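Local coordinates for protein flavohemoglobin (Malassezia yamatoensis, PDB 6O0A) that probably detoxifies nitric oxide as a flavohemoglobin, passing electrons from NAD(P)H through bound FAD to a heme-bearing globin domain, at residues Y47-Q52 against I127-G132; R222-L227 against T248-Q253; I238-D241 against M246-I249. All blocks are in the same frame, centred on the assembly; numbering follows the deposited sequence.

Contact 1. Residues Y47-Q52 against I127-G132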
loop_
_atom_site.group_PDB
_atom_site.type_symbol
_atom_site.label_atom_id
_atom_site.label_comp_id
_atom_site.label_asym_id
_atom_site.label_seq_id
_atom_site.Cartn_x
_atom_site.Cartn_y
_atom_site.Cartn_z
ATOM N N TYR A 47 20.815 5.740 1.377
ATOM C CA TYR A 47 20.323 5.080 2.583
ATOM C C TYR A 47 21.461 4.682 3.509
ATOM O O TYR A 47 21.338 4.803 4.734
ATOM C CB TYR A 47 19.485 3.855 2.218
ATOM C CG TYR A 47 18.082 4.219 1.805
ATOM C CD1 TYR A 47 17.180 4.752 2.726
ATOM C CD2 TYR A 47 17.656 4.043 0.493
ATOM C CE1 TYR A 47 15.892 5.099 2.343
ATOM C CE2 TYR A 47 16.373 4.388 0.108
ATOM C CZ TYR A 47 15.496 4.911 1.041
ATOM O OH TYR A 47 14.212 5.244 0.655
ATOM N N GLY A 48 22.569 4.197 2.949
ATOM C CA GLY A 48 23.711 3.860 3.786
ATOM C C GLY A 48 24.185 5.041 4.615
ATOM O O GLY A 48 24.399 4.920 5.830
ATOM N N ASP A 49 24.337 6.199 3.970
ATOM C CA ASP A 49 24.750 7.416 4.667
ATOM C C ASP A 49 23.708 7.840 5.693
ATOM O O ASP A 49 24.041 8.150 6.844
ATOM C CB ASP A 49 24.972 8.553 3.659
ATOM C CG ASP A 49 26.184 8.334 2.769
ATOM O OD1 ASP A 49 27.004 7.438 3.061
ATOM O OD2 ASP A 49 26.312 9.071 1.768
ATOM N N MET A 50 22.436 7.887 5.285
ATOM C CA MET A 50 21.397 8.366 6.193
ATOM C C MET A 50 21.257 7.463 7.410
ATOM O O MET A 50 21.142 7.941 8.543
ATOM C CB MET A 50 20.054 8.473 5.472
ATOM C CG MET A 50 18.961 8.950 6.417
ATOM S SD MET A 50 17.463 9.410 5.528
ATOM C CE MET A 50 17.025 7.843 4.754
ATOM N N LEU A 51 21.239 6.148 7.195
ATOM C CA LEU A 51 21.010 5.229 8.301
ATOM C C LEU A 51 22.238 5.060 9.191
ATOM O O LEU A 51 22.101 4.620 10.341
ATOM C CB LEU A 51 20.524 3.882 7.756
ATOM C CG LEU A 51 19.180 3.999 7.018
ATOM C CD1 LEU A 51 18.733 2.654 6.462
ATOM C CD2 LEU A 51 18.087 4.585 7.923
ATOM N N GLN A 52 23.426 5.425 8.710
ATOM C CA GLN A 52 24.565 5.515 9.614
ATOM C C GLN A 52 24.434 6.721 10.534
ATOM O O GLN A 52 24.786 6.649 11.718
ATOM C CB GLN A 52 25.865 5.600 8.821
ATOM C CG GLN A 52 27.112 5.505 9.691
ATOM C CD GLN A 52 27.549 6.841 10.305
ATOM O OE1 GLN A 52 27.074 7.914 9.918
ATOM N NE2 GLN A 52 28.466 6.771 11.261
ATOM N N ILE A 127 23.929 12.009 -4.428
ATOM C CA ILE A 127 24.000 12.524 -5.794
ATOM C C ILE A 127 25.363 13.157 -6.050
ATOM O O ILE A 127 25.995 12.909 -7.085
ATOM C CB ILE A 127 22.855 13.521 -6.045
ATOM C CG1 ILE A 127 21.510 12.787 -6.081
ATOM C CG2 ILE A 127 23.091 14.293 -7.347
ATOM C CD1 ILE A 127 20.324 13.723 -5.989
ATOM N N ALA A 128 25.848 13.959 -5.096
ATOM C CA ALA A 128 27.154 14.598 -5.234
ATOM C C ALA A 128 28.275 13.571 -5.312
ATOM O O ALA A 128 29.198 13.708 -6.126
ATOM C CB ALA A 128 27.388 15.557 -4.061
ATOM N N LYS A 129 28.220 12.543 -4.466
ATOM C CA LYS A 129 29.245 11.499 -4.485
ATOM C C LYS A 129 29.234 10.742 -5.805
ATOM O O LYS A 129 30.293 10.401 -6.352
ATOM C CB LYS A 129 29.020 10.524 -3.332
ATOM C CG LYS A 129 29.257 11.086 -1.940
ATOM C CD LYS A 129 29.042 9.979 -0.916
ATOM C CE LYS A 129 29.059 10.508 0.499
ATOM N NZ LYS A 129 28.903 9.396 1.480
ATOM N N ASP A 130 28.040 10.469 -6.336
ATOM C CA ASP A 130 27.943 9.709 -7.576
ATOM C C ASP A 130 28.400 10.529 -8.776
ATOM O O ASP A 130 29.215 10.069 -9.584
ATOM C CB ASP A 130 26.509 9.231 -7.789
ATOM C CG ASP A 130 26.394 8.239 -8.934
ATOM O OD1 ASP A 130 26.589 7.035 -8.690
ATOM O OD2 ASP A 130 26.123 8.660 -10.078
ATOM N N LEU A 131 27.870 11.746 -8.924
ATOM C CA LEU A 131 28.159 12.550 -10.101
ATOM C C LEU A 131 29.503 13.268 -10.026
ATOM O O LEU A 131 30.055 13.627 -11.073
ATOM C CB LEU A 131 27.038 13.567 -10.316
ATOM C CG LEU A 131 25.803 13.108 -11.103
ATOM C CD1 LEU A 131 25.223 11.798 -10.609
ATOM C CD2 LEU A 131 24.738 14.206 -11.070
ATOM N N GLY A 132 30.030 13.506 -8.826
ATOM C CA GLY A 132 31.322 14.166 -8.731
ATOM C C GLY A 132 31.266 15.568 -9.302
ATOM O O GLY A 132 30.316 16.325 -9.065
#
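Asp49 on helix 25-53 and Lys129 on helix 115-131 mark the nearest approach of the two backbones, their CA atoms lying 11.0 Å apart, so the two segments meet through side chains alone. Each of these residues directs its CB at the other helix, and the side chains come from opposite directions to close the gap between the helices. Lys129 provides most of the span. Its CG stands anti to the carbonyl carbon (chi1 -68°), and from there the chain runs fully extended to the ammonium group. Asp49 adopts the same first torsion and brings its carboxylate forward from the facing helix. The result is a salt bridge in which Lys129 NZ donates a hydrogen bond to Asp49 OD2 over 2.6 Å. The ammonium nitrogen approaches OD2 from the syn side but stands 32° out of the carboxylate plane. It is also near the second oxygen, with Asp49 OD1 3.2 Å from Lys129 NZ, so the ammonium group lies close to both oxygens while its bond goes to OD2. Lys129 is exposed and was modelled in two conformers, so the bridge as described belongs to one of them and may be made only part of the time. Beneath this surface link, apolar residues join the same helices: Met50 packs on Val119 and Tyr122, while Ile127 packs on Ile42. The side chain of Asp49 is about 13 Å from the heme. The bridge joins two helices at the surface of the helical, heme-binding globin fold; segment 47-52 probably belongs to the B-helix part of helix 25-53, which seems to run A and B together, and helix 115-131 to the G helix.

Contact 2. Residues R222-L227 against T248-Q253. With FAD (flavin-adenine dinucleotide), chain B.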
loop_
_atom_site.group_PDB
_atom_site.type_symbol
_atom_site.label_atom_id
_atom_site.label_comp_id
_atom_site.label_asym_id
_atom_site.label_seq_id
_atom_site.Cartn_x
_atom_site.Cartn_y
_atom_site.Cartn_z
ATOM N N ARG A 222 5.019 -3.390 9.444
ATOM C CA ARG A 222 4.454 -3.899 8.195
ATOM C C ARG A 222 2.988 -3.488 8.150
ATOM O O ARG A 222 2.357 -3.315 9.194
ATOM C CB ARG A 222 4.563 -5.425 8.090
ATOM C CG ARG A 222 5.992 -6.000 8.178
ATOM C CD ARG A 222 6.833 -5.559 6.988
ATOM N NE ARG A 222 8.116 -6.274 6.886
ATOM C CZ ARG A 222 9.302 -5.781 7.236
ATOM N NH1 ARG A 222 9.411 -4.553 7.737
ATOM N NH2 ARG A 222 10.393 -6.515 7.072
ATOM N N GLN A 223 2.444 -3.359 6.937
ATOM C CA GLN A 223 1.047 -2.966 6.743
ATOM C C GLN A 223 0.145 -4.173 6.523
ATOM O O GLN A 223 0.518 -5.120 5.823
ATOM C CB GLN A 223 0.895 -2.012 5.557
ATOM C CG GLN A 223 1.589 -0.666 5.767
ATOM C CD GLN A 223 3.089 -0.756 5.580
ATOM O OE1 GLN A 223 3.565 -1.283 4.574
ATOM N NE2 GLN A 223 3.850 -0.209 6.541
ATOM N N PHE A 224 -1.049 -4.123 7.118
ATOM C CA PHE A 224 -2.071 -5.140 6.869
ATOM C C PHE A 224 -3.441 -4.491 6.762
ATOM O O PHE A 224 -3.764 -3.561 7.498
ATOM C CB PHE A 224 -2.065 -6.220 7.957
ATOM C CG PHE A 224 -0.748 -6.924 8.068
ATOM C CD1 PHE A 224 -0.398 -7.919 7.175
ATOM C CD2 PHE A 224 0.168 -6.549 9.040
ATOM C CE1 PHE A 224 0.835 -8.546 7.257
ATOM C CE2 PHE A 224 1.398 -7.170 9.133
ATOM C CZ PHE A 224 1.734 -8.174 8.240
ATOM N N THR A 225 -4.246 -5.001 5.836
ATOM C CA THR A 225 -5.592 -4.496 5.609
ATOM C C THR A 225 -6.519 -4.828 6.775
ATOM O O THR A 225 -6.548 -5.959 7.270
ATOM C CB THR A 225 -6.131 -5.113 4.317
ATOM O OG1 THR A 225 -5.247 -4.774 3.242
ATOM C CG2 THR A 225 -7.537 -4.579 4.007
ATOM N N LEU A 226 -7.292 -3.833 7.207
ATOM C CA LEU A 226 -8.255 -4.040 8.279
ATOM C C LEU A 226 -9.417 -4.913 7.820
ATOM O O LEU A 226 -9.938 -4.755 6.711
ATOM C CB LEU A 226 -8.785 -2.700 8.775
ATOM C CG LEU A 226 -7.712 -1.937 9.547
ATOM C CD1 LEU A 226 -8.243 -0.546 9.919
ATOM C CD2 LEU A 226 -7.330 -2.735 10.798
ATOM N N LEU A 227 -9.831 -5.819 8.692
ATOM C CA LEU A 227 -10.921 -6.756 8.447
ATOM C C LEU A 227 -12.123 -6.480 9.350
ATOM O O LEU A 227 -12.003 -5.832 10.402
ATOM C CB LEU A 227 -10.435 -8.196 8.673
ATOM C CG LEU A 227 -9.358 -8.693 7.710
ATOM C CD1 LEU A 227 -8.860 -10.044 8.158
ATOM C CD2 LEU A 227 -9.910 -8.749 6.277
ATOM N N THR A 248 6.847 -14.167 10.304
ATOM C CA THR A 248 7.054 -15.216 11.292
ATOM C C THR A 248 6.956 -14.658 12.709
ATOM O O THR A 248 6.391 -15.315 13.595
ATOM C CB THR A 248 8.390 -15.925 11.052
ATOM O OG1 THR A 248 8.487 -17.062 11.918
ATOM C CG2 THR A 248 9.572 -14.986 11.280
ATOM N N ILE A 249 7.460 -13.439 12.934
ATOM C CA ILE A 249 7.412 -12.834 14.260
ATOM C C ILE A 249 5.980 -12.489 14.650
ATOM O O ILE A 249 5.542 -12.792 15.767
ATOM C CB ILE A 249 8.360 -11.618 14.307
ATOM C CG1 ILE A 249 9.807 -12.120 14.236
ATOM C CG2 ILE A 249 8.137 -10.824 15.589
ATOM C CD1 ILE A 249 10.853 -11.036 14.054
ATOM N N PHE A 250 5.213 -11.886 13.733
ATOM C CA PHE A 250 3.821 -11.570 14.035
ATOM C C PHE A 250 3.011 -12.841 14.297
ATOM O O PHE A 250 2.200 -12.885 15.222
ATOM C CB PHE A 250 3.187 -10.779 12.884
ATOM C CG PHE A 250 3.757 -9.404 12.689
ATOM C CD1 PHE A 250 3.890 -8.524 13.756
ATOM C CD2 PHE A 250 4.118 -8.970 11.414
ATOM C CE1 PHE A 250 4.400 -7.236 13.559
ATOM C CE2 PHE A 250 4.641 -7.697 11.216
ATOM C CZ PHE A 250 4.780 -6.830 12.282
ATOM N N GLN A 251 3.224 -13.891 13.497
ATOM C CA GLN A 251 2.413 -15.095 13.675
ATOM C C GLN A 251 2.781 -15.871 14.922
ATOM O O GLN A 251 2.004 -16.727 15.355
ATOM C CB GLN A 251 2.534 -16.031 12.470
ATOM C CG GLN A 251 1.928 -15.505 11.198
ATOM C CD GLN A 251 1.790 -16.603 10.170
ATOM O OE1 GLN A 251 2.444 -17.651 10.272
ATOM N NE2 GLN A 251 0.914 -16.386 9.179
ATOM N N ASN A 252 3.944 -15.623 15.511
ATOM C CA ASN A 252 4.312 -16.361 16.703
ATOM C C ASN A 252 4.013 -15.593 17.984
ATOM O O ASN A 252 4.415 -16.033 19.060
ATOM C CB ASN A 252 5.776 -16.780 16.623
ATOM C CG ASN A 252 5.957 -18.031 15.783
ATOM O OD1 ASN A 252 6.095 -19.132 16.314
ATOM N ND2 ASN A 252 5.905 -17.873 14.462
ATOM N N GLN A 253 3.286 -14.483 17.897
ATOM C CA GLN A 253 2.843 -13.781 19.095
ATOM C C GLN A 253 1.759 -14.579 19.804
ATOM O O GLN A 253 0.844 -15.113 19.173
ATOM C CB GLN A 253 2.295 -12.403 18.726
ATOM C CG GLN A 253 3.272 -11.526 17.993
ATOM C CD GLN A 253 4.446 -11.108 18.868
ATOM O OE1 GLN A 253 4.265 -10.645 19.996
ATOM N NE2 GLN A 253 5.650 -11.291 18.361
HETATM P PA FAD B . 9.704 -8.813 4.238
HETATM O O1A FAD B . 10.737 -8.958 5.291
HETATM O O2A FAD B . 9.171 -7.421 4.038
HETATM O O5B FAD B . 10.271 -9.358 2.849
HETATM C C5B FAD B . 9.531 -9.139 1.633
HETATM C C4B FAD B . 10.376 -9.711 0.523
HETATM O O4B FAD B . 11.658 -9.042 0.516
HETATM C C3B FAD B . 10.717 -11.183 0.669
HETATM O O3B FAD B . 9.691 -12.030 0.156
HETATM C C2B FAD B . 11.995 -11.297 -0.169
HETATM O O2B FAD B . 11.705 -11.442 -1.555
HETATM C C1B FAD B . 12.666 -9.940 0.081
HETATM N N9A FAD B . 13.718 -9.983 1.092
HETATM C C8A FAD B . 13.548 -10.129 2.442
HETATM N N7A FAD B . 14.670 -10.206 3.116
HETATM C C5A FAD B . 15.647 -10.110 2.138
HETATM C C6A FAD B . 17.050 -10.195 2.192
HETATM N N6A FAD B . 17.738 -10.376 3.326
HETATM N N1A FAD B . 17.731 -10.109 1.027
HETATM C C2A FAD B . 17.045 -9.938 -0.108
HETATM N N3A FAD B . 15.721 -9.853 -0.284
HETATM C C4A FAD B . 15.076 -9.956 0.884
HETATM N N1 FAD B . -0.016 -9.002 3.879
HETATM C C2 FAD B . -0.894 -9.912 4.400
HETATM O O2 FAD B . -0.547 -11.068 4.679
HETATM N N3 FAD B . -2.215 -9.532 4.626
HETATM C C4 FAD B . -2.751 -8.282 4.378
HETATM O O4 FAD B . -3.930 -8.042 4.638
HETATM C C4X FAD B . -1.813 -7.329 3.831
HETATM N N5 FAD B . -2.241 -6.123 3.567
HETATM C C5X FAD B . -1.334 -5.209 3.041
HETATM C C6 FAD B . -1.776 -3.920 2.738
HETATM C C7 FAD B . -0.906 -2.964 2.222
HETATM C C7M FAD B . -1.424 -1.592 1.868
HETATM C C8 FAD B . 0.445 -3.296 2.021
HETATM C C8M FAD B . 1.426 -2.279 1.500
HETATM C C9 FAD B . 0.886 -4.583 2.310
HETATM C C9A FAD B . 0.009 -5.544 2.804
HETATM N N10 FAD B . 0.430 -6.860 3.098
HETATM C C10 FAD B . -0.461 -7.779 3.612
HETATM C "C1'" FAD B . 1.842 -7.249 2.952
HETATM C "C2'" FAD B . 2.649 -6.999 4.222
HETATM O "O2'" FAD B . 2.675 -5.600 4.502
HETATM C "C3'" FAD B . 4.080 -7.534 4.115
HETATM O "O3'" FAD B . 4.692 -7.005 2.939
HETATM C "C4'" FAD B . 4.157 -9.060 4.066
HETATM O "O4'" FAD B . 3.408 -9.590 5.162
HETATM C "C5'" FAD B . 5.581 -9.576 4.090
HETATM O "O5'" FAD B . 6.216 -9.126 5.309
HETATM P P FAD B . 7.541 -9.884 5.775
HETATM O O1P FAD B . 7.349 -11.311 6.153
HETATM O O2P FAD B . 8.121 -9.071 6.900
HETATM O O3P FAD B . 8.510 -9.826 4.512
#
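Arg222 begins its course against Phe250 and finishes it on the pyrophosphate of FAD. Its CB and CG both lie by Phe250 CE2; the closer, Arg222 CG, is 3.7 Å from Phe250 CE2 and meets the ring at its edge, in plane. A bend at chi2 (-65°) then swings the chain off the aromatic ring, and CD passes FAD O2P on the way. Arg222 NE donates to FAD O2P at 2.8 Å with an N-H...O angle of 147°. Beyond CZ, Arg222 NH2 gives a second bond to FAD O1A, 3.0 Å long, so the guanidinium spans both phosphates and its charge is well placed to offset theirs. NH1 is held by a residue close to the segments. Arg222, Gln223, Phe224 and Thr225 match the RxY(S/T) flavin-binding signature of the ferredoxin-NADP reductase family, with phenylalanine in the tyrosine position. The strand's backbone grips the cofactor too: FAD O2' donates to Gln223 O over 2.6 Å, and Thr225 N, 3.2 Å from FAD N5, donates to that atom and also to O4. Phe224 has FAD O2' over one face, and its edge is turned toward the face of Phe250 in an offset edge-to-face pair. The ring centroids are 5.8 Å apart and the planes stand at 89°, with Phe224 CE2 3.9 Å from Phe250 CE2. Ile210 and Ile238 pack on both phenylalanines. Where helix 246-251 ends, two side chains fold back onto its last turn. Asn252 ND2 bonds to Thr248 O, while Gln253 NE2 reaches Ile249 O from above the carbonyl plane, on the face opposite to the one approached by Asn252 N.

Contact 3. Residues I238-D241 against M246-I249. With FAD (flavin-adenine dinucleotide), chain B.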
loop_
_atom_site.group_PDB
_atom_site.type_symbol
_atom_site.label_atom_id
_atom_site.label_comp_id
_atom_site.label_asym_id
_atom_site.label_seq_id
_atom_site.Cartn_x
_atom_site.Cartn_y
_atom_site.Cartn_z
ATOM N N ILE A 238 -2.740 -12.367 8.463
ATOM C CA ILE A 238 -1.353 -12.309 8.031
ATOM C C ILE A 238 -0.986 -13.634 7.375
ATOM O O ILE A 238 -1.075 -14.694 8.005
ATOM C CB ILE A 238 -0.424 -12.006 9.216
ATOM C CG1 ILE A 238 -0.816 -10.683 9.887
ATOM C CG2 ILE A 238 1.056 -11.995 8.758
ATOM C CD1 ILE A 238 0.081 -10.299 11.103
ATOM N N LYS A 239 -0.540 -13.568 6.127
ATOM C CA LYS A 239 -0.000 -14.727 5.436
ATOM C C LYS A 239 1.499 -14.804 5.672
ATOM O O LYS A 239 2.204 -13.795 5.540
ATOM C CB LYS A 239 -0.283 -14.637 3.941
ATOM C CG LYS A 239 0.224 -15.828 3.156
ATOM C CD LYS A 239 -0.338 -15.812 1.755
ATOM C CE LYS A 239 0.031 -17.091 1.015
ATOM N NZ LYS A 239 -0.810 -17.259 -0.200
ATOM N N LEU A 240 1.988 -16.001 5.994
ATOM C CA LEU A 240 3.417 -16.176 6.232
ATOM C C LEU A 240 4.194 -15.991 4.937
ATOM O O LEU A 240 3.885 -16.614 3.917
ATOM C CB LEU A 240 3.693 -17.564 6.826
ATOM C CG LEU A 240 5.162 -17.840 7.144
ATOM C CD1 LEU A 240 5.620 -16.854 8.213
ATOM C CD2 LEU A 240 5.383 -19.291 7.586
ATOM N N ASP A 241 5.201 -15.111 4.972
ATOM C CA ASP A 241 6.178 -15.042 3.902
ATOM C C ASP A 241 7.408 -15.789 4.391
ATOM O O ASP A 241 8.102 -15.292 5.290
ATOM C CB ASP A 241 6.519 -13.593 3.554
ATOM C CG ASP A 241 7.522 -13.472 2.399
ATOM O OD1 ASP A 241 8.130 -14.493 2.002
ATOM O OD2 ASP A 241 7.712 -12.338 1.895
ATOM N N MET A 246 9.342 -10.340 9.140
ATOM C CA MET A 246 8.425 -10.025 10.230
ATOM C C MET A 246 7.193 -10.922 10.303
ATOM O O MET A 246 6.615 -11.034 11.388
ATOM C CB MET A 246 7.968 -8.560 10.156
ATOM C CG MET A 246 9.113 -7.536 10.289
ATOM S SD MET A 246 10.136 -7.822 11.753
ATOM C CE MET A 246 8.968 -7.612 13.080
ATOM N N THR A 247 6.751 -11.560 9.212
ATOM C CA THR A 247 5.506 -12.324 9.357
ATOM C C THR A 247 5.676 -13.518 10.292
ATOM O O THR A 247 4.753 -13.833 11.051
ATOM C CB THR A 247 4.941 -12.780 7.999
ATOM O OG1 THR A 247 5.966 -13.356 7.201
ATOM C CG2 THR A 247 4.323 -11.606 7.268
ATOM N N THR A 248 6.847 -14.167 10.304
ATOM C CA THR A 248 7.054 -15.216 11.292
ATOM C C THR A 248 6.956 -14.658 12.709
ATOM O O THR A 248 6.391 -15.315 13.595
ATOM C CB THR A 248 8.390 -15.925 11.052
ATOM O OG1 THR A 248 8.487 -17.062 11.918
ATOM C CG2 THR A 248 9.572 -14.986 11.280
ATOM N N ILE A 249 7.460 -13.439 12.934
ATOM C CA ILE A 249 7.412 -12.834 14.260
ATOM C C ILE A 249 5.980 -12.489 14.650
ATOM O O ILE A 249 5.542 -12.792 15.767
ATOM C CB ILE A 249 8.360 -11.618 14.307
ATOM C CG1 ILE A 249 9.807 -12.120 14.236
ATOM C CG2 ILE A 249 8.137 -10.824 15.589
ATOM C CD1 ILE A 249 10.853 -11.036 14.054
HETATM P PA FAD B . 9.704 -8.813 4.238
HETATM O O1A FAD B . 10.737 -8.958 5.291
HETATM O O2A FAD B . 9.171 -7.421 4.038
HETATM O O5B FAD B . 10.271 -9.358 2.849
HETATM C C5B FAD B . 9.531 -9.139 1.633
HETATM C C4B FAD B . 10.376 -9.711 0.523
HETATM O O4B FAD B . 11.658 -9.042 0.516
HETATM C C3B FAD B . 10.717 -11.183 0.669
HETATM O O3B FAD B . 9.691 -12.030 0.156
HETATM C C2B FAD B . 11.995 -11.297 -0.169
HETATM O O2B FAD B . 11.705 -11.442 -1.555
HETATM C C1B FAD B . 12.666 -9.940 0.081
HETATM N N9A FAD B . 13.718 -9.983 1.092
HETATM C C8A FAD B . 13.548 -10.129 2.442
HETATM N N7A FAD B . 14.670 -10.206 3.116
HETATM C C5A FAD B . 15.647 -10.110 2.138
HETATM C C6A FAD B . 17.050 -10.195 2.192
HETATM N N6A FAD B . 17.738 -10.376 3.326
HETATM N N1A FAD B . 17.731 -10.109 1.027
HETATM C C2A FAD B . 17.045 -9.938 -0.108
HETATM N N3A FAD B . 15.721 -9.853 -0.284
HETATM C C4A FAD B . 15.076 -9.956 0.884
HETATM N N1 FAD B . -0.016 -9.002 3.879
HETATM C C2 FAD B . -0.894 -9.912 4.400
HETATM O O2 FAD B . -0.547 -11.068 4.679
HETATM N N3 FAD B . -2.215 -9.532 4.626
HETATM C C4 FAD B . -2.751 -8.282 4.378
HETATM O O4 FAD B . -3.930 -8.042 4.638
HETATM C C4X FAD B . -1.813 -7.329 3.831
HETATM N N5 FAD B . -2.241 -6.123 3.567
HETATM C C5X FAD B . -1.334 -5.209 3.041
HETATM C C6 FAD B . -1.776 -3.920 2.738
HETATM C C7 FAD B . -0.906 -2.964 2.222
HETATM C C7M FAD B . -1.424 -1.592 1.868
HETATM C C8 FAD B . 0.445 -3.296 2.021
HETATM C C8M FAD B . 1.426 -2.279 1.500
HETATM C C9 FAD B . 0.886 -4.583 2.310
HETATM C C9A FAD B . 0.009 -5.544 2.804
HETATM N N10 FAD B . 0.430 -6.860 3.098
HETATM C C10 FAD B . -0.461 -7.779 3.612
HETATM C "C1'" FAD B . 1.842 -7.249 2.952
HETATM C "C2'" FAD B . 2.649 -6.999 4.222
HETATM O "O2'" FAD B . 2.675 -5.600 4.502
HETATM C "C3'" FAD B . 4.080 -7.534 4.115
HETATM O "O3'" FAD B . 4.692 -7.005 2.939
HETATM C "C4'" FAD B . 4.157 -9.060 4.066
HETATM O "O4'" FAD B . 3.408 -9.590 5.162
HETATM C "C5'" FAD B . 5.581 -9.576 4.090
HETATM O "O5'" FAD B . 6.216 -9.126 5.309
HETATM P P FAD B . 7.541 -9.884 5.775
HETATM O O1P FAD B . 7.349 -11.311 6.153
HETATM O O2P FAD B . 8.121 -9.071 6.900
HETATM O O3P FAD B . 8.510 -9.826 4.512
HETATM O O HOH W 1 8.655 -14.465 7.997
#
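The peptide N-H of Asp241 points at Thr247 OG1, 2.9 Å from Asp241 N and nearly straight at 164°. The carboxylate leads away from Thr247, and Asp241 OD2 takes a hydrogen bond from FAD O3B, a ribose hydroxyl, at 2.7 Å, while OD1 is held by the N-H of His243. The flat flavin is met at its carbonyl edge, where Lys239 N donates almost linearly (176°) to FAD O2 at 2.9 Å. Thr247 OG1 joins the Asp241 backbone to the FAD phosphate. It occupies the crowded position between the backbone N and the carbonyl carbon (chi1 47°), where it can accept from Asp241 N and donate to FAD O1P, 2.7 Å from Thr247 OG1. Thr247 N adds a bond to the same phosphate oxygen, and Met246 N reaches FAD O2P at 2.8 Å. The first turn of the helix thus offers backbone N-H groups to the phosphate, and the helix end may further favour its negative charge. The methyl, anti to the carbonyl carbon, touches both Ile238 CG2, 3.6 Å from Thr247 CG2, and the ribityl FAD O4', 3.1 Å from Thr247 CG2. Leu240 CD1 packs beside Thr248 N, and a water bridges that nitrogen to Asp241 O. Strand 234-239 is an outermost strand of the antiparallel sheet, where Ile238 pairs with Val187 of strand 186-193 and packs on Met189. After a short loop the chain enters helix 246-251, whose N-terminal end faces the cofactor and whose Gln251 NE2 donates back to Ile238 O.

Overall arrangement
From the N terminus, contact 1 comes first: it closes a long, largely helical loop within the heme-bearing part and is complete before the others open. Contact 2 then opens on strand 219-225 and contact 3 on strand 234-239, the outermost strands in the order of what is probably the family's flavin-binding barrel. Both close on helix 246-251 and share Thr248 and Ile249, contact 3 by a short turn and contact 2 by a longer loop around that turn. Their centres are 6 Å apart; the two touch, as where Arg222 packs on Met246, and both touch FAD. Contact 1 stands away, its centre 33 Å from that of contact 2 and 32 Å from that of contact 3.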